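Local coordinates for protein amidohydrolase (Mycoplasma synoviae, PDB 3OVG) that hydrolyses phosphorylated furanose lactones, such as D-xylono-1,4-lactone 5-phosphate, and carboxy 1,4-lactones, using two zinc ions per subunit, at residues 8-20 and 82-96. Sequence-based numbering, arbitrary orientation.
Sequences ARTVLGDIPVEKL and LEIANAVKNLGGNVI
In Val11, CG1 lies anti to the carbonyl carbon (chi1 -61°), which leaves CG2 between the backbone N and the carbonyl carbon, against Ala85 CB of helix 78-88. The packing is tight there, with Val11 CG2 3.3 Å from Ala85 CB. Leu82 adds CD2, 3.8 Å from Val11 CB. On strand 94-97, Val95 meets the same valine through its CB. Leu12 extends this apolar patch toward solvent. Its CD1 sits beside Leu82 CD2, and its CD2 lies 3.8 Å from Lys89 CB, the two side chains crossing at about a right angle.

One backbone hydrogen bond ties the segments together, from Val11 N to Val95 O (2.9 Å, 160° at the hydrogen). Thr10 packs CB against this same carbonyl oxygen. Its OG1 accepts from Leu12 N in an ST turn and donates to Gly13 O, 2.7 Å away. This helps hold the type I turn from Thr10 to Gly13, which presents Val11 and Leu12. Farther along, Ile96 runs CG1 past Arg9 O and ends with CD1 4.0 Å from Leu20 CD2.

Strands 8-10 and 94-96 cross at 97°, so the hairpin does not extend the parallel sheet. Instead, the N-terminal beta hairpin 7-16 packs across the side of strand 94-97 that faces away from strand 63-68, and onto the preceding helix. That helix and strand form an alpha-beta step of the TIM barrel of the phosphotriesterase family.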
# COMPACT_ATOMS: atom_id res chain seq x y z
N ALA A 8 5.89 -46.38 6.05
CA ALA A 8 5.87 -44.92 5.99
C ALA A 8 6.38 -44.44 7.34
O ALA A 8 6.25 -45.13 8.36
CB ALA A 8 4.47 -44.42 5.74
N ARG A 9 6.93 -43.25 7.38
CA ARG A 9 7.54 -42.77 8.62
C ARG A 9 6.66 -41.68 9.23
O ARG A 9 6.67 -40.55 8.74
CB ARG A 9 8.95 -42.25 8.33
CG ARG A 9 9.62 -41.58 9.53
CD ARG A 9 11.13 -41.72 9.43
NE ARG A 9 11.54 -43.12 9.42
CZ ARG A 9 12.73 -43.56 8.98
NH1 ARG A 9 13.64 -42.72 8.50
NH2 ARG A 9 13.00 -44.85 9.00
N THR A 10 5.89 -42.00 10.28
CA THR A 10 5.05 -41.01 10.93
C THR A 10 5.77 -40.43 12.12
O THR A 10 6.85 -40.92 12.51
CB THR A 10 3.67 -41.58 11.44
OG1 THR A 10 3.86 -42.33 12.65
CG2 THR A 10 3.02 -42.43 10.40
N VAL A 11 5.19 -39.37 12.68
CA VAL A 11 5.78 -38.70 13.83
C VAL A 11 5.81 -39.63 15.03
O VAL A 11 6.65 -39.52 15.88
CB VAL A 11 5.07 -37.35 14.17
CG1 VAL A 11 5.19 -36.41 12.95
CG2 VAL A 11 3.58 -37.59 14.56
N LEU A 12 4.93 -40.61 15.05
CA LEU A 12 4.93 -41.54 16.17
C LEU A 12 5.68 -42.82 15.84
O LEU A 12 5.67 -43.74 16.64
CB LEU A 12 3.51 -41.88 16.60
CG LEU A 12 2.84 -41.03 17.69
CD1 LEU A 12 3.56 -39.72 18.02
CD2 LEU A 12 1.38 -40.80 17.33
N GLY A 13 6.33 -42.88 14.67
CA GLY A 13 7.04 -44.10 14.30
C GLY A 13 6.68 -44.69 12.93
O GLY A 13 5.69 -44.30 12.29
N ASP A 14 7.52 -45.61 12.46
CA ASP A 14 7.32 -46.21 11.17
C ASP A 14 6.14 -47.12 11.28
O ASP A 14 5.99 -47.81 12.28
CB ASP A 14 8.57 -46.98 10.76
CG ASP A 14 9.76 -46.06 10.48
OD1 ASP A 14 9.58 -44.82 10.54
OD2 ASP A 14 10.87 -46.56 10.20
N ILE A 15 5.26 -47.11 10.28
CA ILE A 15 4.15 -48.04 10.24
C ILE A 15 4.13 -48.79 8.92
O ILE A 15 4.61 -48.28 7.92
CB ILE A 15 2.78 -47.34 10.36
CG1 ILE A 15 2.55 -46.43 9.16
CG2 ILE A 15 2.71 -46.55 11.66
CD1 ILE A 15 1.22 -45.72 9.21
N PRO A 16 3.54 -49.99 8.90
CA PRO A 16 3.38 -50.66 7.60
C PRO A 16 2.52 -49.79 6.70
O PRO A 16 1.56 -49.18 7.17
CB PRO A 16 2.63 -51.96 7.92
CG PRO A 16 2.77 -52.15 9.41
CD PRO A 16 2.98 -50.76 10.02
N VAL A 17 2.82 -49.75 5.41
CA VAL A 17 2.03 -48.88 4.54
C VAL A 17 0.53 -49.23 4.51
O VAL A 17 -0.30 -48.39 4.20
CB VAL A 17 2.61 -48.81 3.11
CG1 VAL A 17 3.96 -48.10 3.12
CG2 VAL A 17 2.69 -50.23 2.49
N GLU A 18 0.18 -50.47 4.83
CA GLU A 18 -1.22 -50.90 4.80
C GLU A 18 -2.00 -50.17 5.87
O GLU A 18 -3.20 -50.19 5.86
CB GLU A 18 -1.34 -52.41 5.01
CG GLU A 18 -0.63 -53.24 3.91
CD GLU A 18 0.91 -53.31 4.03
OE1 GLU A 18 1.52 -52.92 5.07
OE2 GLU A 18 1.53 -53.77 3.05
N LYS A 19 -1.29 -49.50 6.78
CA LYS A 19 -1.92 -48.83 7.91
C LYS A 19 -2.15 -47.33 7.60
O LYS A 19 -2.77 -46.61 8.38
CB LYS A 19 -1.03 -48.98 9.14
CG LYS A 19 -1.75 -49.28 10.42
CD LYS A 19 -1.68 -50.76 10.80
CE LYS A 19 -0.41 -51.05 11.61
NZ LYS A 19 -0.54 -52.17 12.62
N LEU A 20 -1.64 -46.86 6.47
CA LEU A 20 -1.87 -45.48 6.03
C LEU A 20 -3.36 -45.20 5.81
O LEU A 20 -3.83 -44.13 6.17
CB LEU A 20 -1.06 -45.16 4.76
CG LEU A 20 0.46 -44.87 4.92
CD1 LEU A 20 1.28 -44.94 3.62
CD2 LEU A 20 0.71 -43.52 5.61
N LEU A 82 2.88 -32.77 17.28
CA LEU A 82 2.94 -33.99 18.07
C LEU A 82 1.74 -34.11 18.99
O LEU A 82 1.24 -35.23 19.15
CB LEU A 82 4.23 -34.12 18.90
CG LEU A 82 5.43 -34.73 18.15
CD1 LEU A 82 6.69 -34.69 19.03
CD2 LEU A 82 5.07 -36.16 17.79
N GLU A 83 1.31 -33.00 19.61
CA GLU A 83 0.11 -33.06 20.48
C GLU A 83 -1.09 -33.53 19.67
O GLU A 83 -1.90 -34.30 20.15
CB GLU A 83 -0.28 -31.72 21.09
CG GLU A 83 0.71 -31.08 22.09
CD GLU A 83 0.12 -29.79 22.67
OE1 GLU A 83 -0.93 -29.88 23.35
OE2 GLU A 83 0.69 -28.71 22.44
N ILE A 84 -1.22 -33.03 18.45
CA ILE A 84 -2.32 -33.43 17.60
C ILE A 84 -2.21 -34.94 17.25
O ILE A 84 -3.18 -35.67 17.37
CB ILE A 84 -2.40 -32.56 16.32
CG1 ILE A 84 -2.66 -31.08 16.68
CG2 ILE A 84 -3.45 -33.12 15.39
CD1 ILE A 84 -2.31 -30.07 15.59
N ALA A 85 -1.02 -35.40 16.88
CA ALA A 85 -0.83 -36.80 16.52
C ALA A 85 -1.21 -37.74 17.69
O ALA A 85 -1.90 -38.74 17.51
CB ALA A 85 0.65 -37.06 16.08
N ASN A 86 -0.73 -37.41 18.88
CA ASN A 86 -0.98 -38.23 20.06
C ASN A 86 -2.45 -38.25 20.45
O ASN A 86 -2.95 -39.24 20.97
CB ASN A 86 -0.15 -37.71 21.25
CG ASN A 86 1.27 -38.25 21.23
OD1 ASN A 86 1.48 -39.45 21.10
ND2 ASN A 86 2.23 -37.37 21.37
N ALA A 87 -3.13 -37.13 20.21
CA ALA A 87 -4.55 -37.03 20.52
C ALA A 87 -5.38 -37.93 19.60
O ALA A 87 -6.47 -38.38 19.96
CB ALA A 87 -5.01 -35.60 20.42
N VAL A 88 -4.86 -38.24 18.41
CA VAL A 88 -5.66 -39.07 17.54
C VAL A 88 -5.11 -40.47 17.27
O VAL A 88 -5.71 -41.22 16.51
CB VAL A 88 -6.02 -38.37 16.17
CG1 VAL A 88 -6.72 -37.04 16.42
CG2 VAL A 88 -4.79 -38.21 15.26
N LYS A 89 -3.98 -40.83 17.87
CA LYS A 89 -3.40 -42.14 17.56
C LYS A 89 -4.35 -43.31 17.88
O LYS A 89 -4.42 -44.26 17.09
CB LYS A 89 -2.01 -42.36 18.17
CG LYS A 89 -1.87 -42.15 19.67
CD LYS A 89 -0.68 -42.99 20.22
CE LYS A 89 -0.17 -42.44 21.57
NZ LYS A 89 -1.20 -41.69 22.40
N ASN A 90 -5.10 -43.22 18.98
CA ASN A 90 -6.00 -44.30 19.35
C ASN A 90 -7.23 -44.45 18.46
O ASN A 90 -7.88 -45.50 18.47
CB ASN A 90 -6.43 -44.17 20.80
CG ASN A 90 -5.30 -44.41 21.75
OD1 ASN A 90 -4.37 -45.19 21.44
ND2 ASN A 90 -5.36 -43.75 22.93
N LEU A 91 -7.52 -43.40 17.69
CA LEU A 91 -8.60 -43.39 16.70
C LEU A 91 -8.09 -43.81 15.34
O LEU A 91 -8.83 -43.78 14.37
CB LEU A 91 -9.23 -42.00 16.58
CG LEU A 91 -9.93 -41.47 17.83
CD1 LEU A 91 -10.50 -40.07 17.62
CD2 LEU A 91 -11.03 -42.43 18.24
N GLY A 92 -6.82 -44.23 15.27
CA GLY A 92 -6.27 -44.68 14.01
C GLY A 92 -5.68 -43.59 13.12
O GLY A 92 -5.34 -43.86 11.97
N GLY A 93 -5.54 -42.37 13.66
CA GLY A 93 -5.00 -41.25 12.89
C GLY A 93 -3.48 -41.29 12.82
O GLY A 93 -2.84 -41.64 13.82
N ASN A 94 -2.90 -40.94 11.67
CA ASN A 94 -1.44 -40.83 11.54
C ASN A 94 -1.04 -39.45 11.02
O ASN A 94 -1.74 -38.87 10.17
CB ASN A 94 -0.86 -41.86 10.57
CG ASN A 94 -1.23 -43.31 10.91
OD1 ASN A 94 -2.04 -43.94 10.21
ND2 ASN A 94 -0.62 -43.85 11.97
N VAL A 95 0.10 -38.96 11.49
CA VAL A 95 0.69 -37.72 10.96
C VAL A 95 2.10 -37.94 10.40
O VAL A 95 2.97 -38.59 11.03
CB VAL A 95 0.72 -36.64 12.03
CG1 VAL A 95 1.39 -35.37 11.47
CG2 VAL A 95 -0.71 -36.35 12.53
N ILE A 96 2.33 -37.42 9.20
CA ILE A 96 3.65 -37.48 8.62
C ILE A 96 4.11 -36.05 8.46
O ILE A 96 3.40 -35.23 7.88
CB ILE A 96 3.64 -38.20 7.28
CG1 ILE A 96 3.31 -39.69 7.49
CG2 ILE A 96 5.01 -38.02 6.56
CD1 ILE A 96 3.23 -40.47 6.16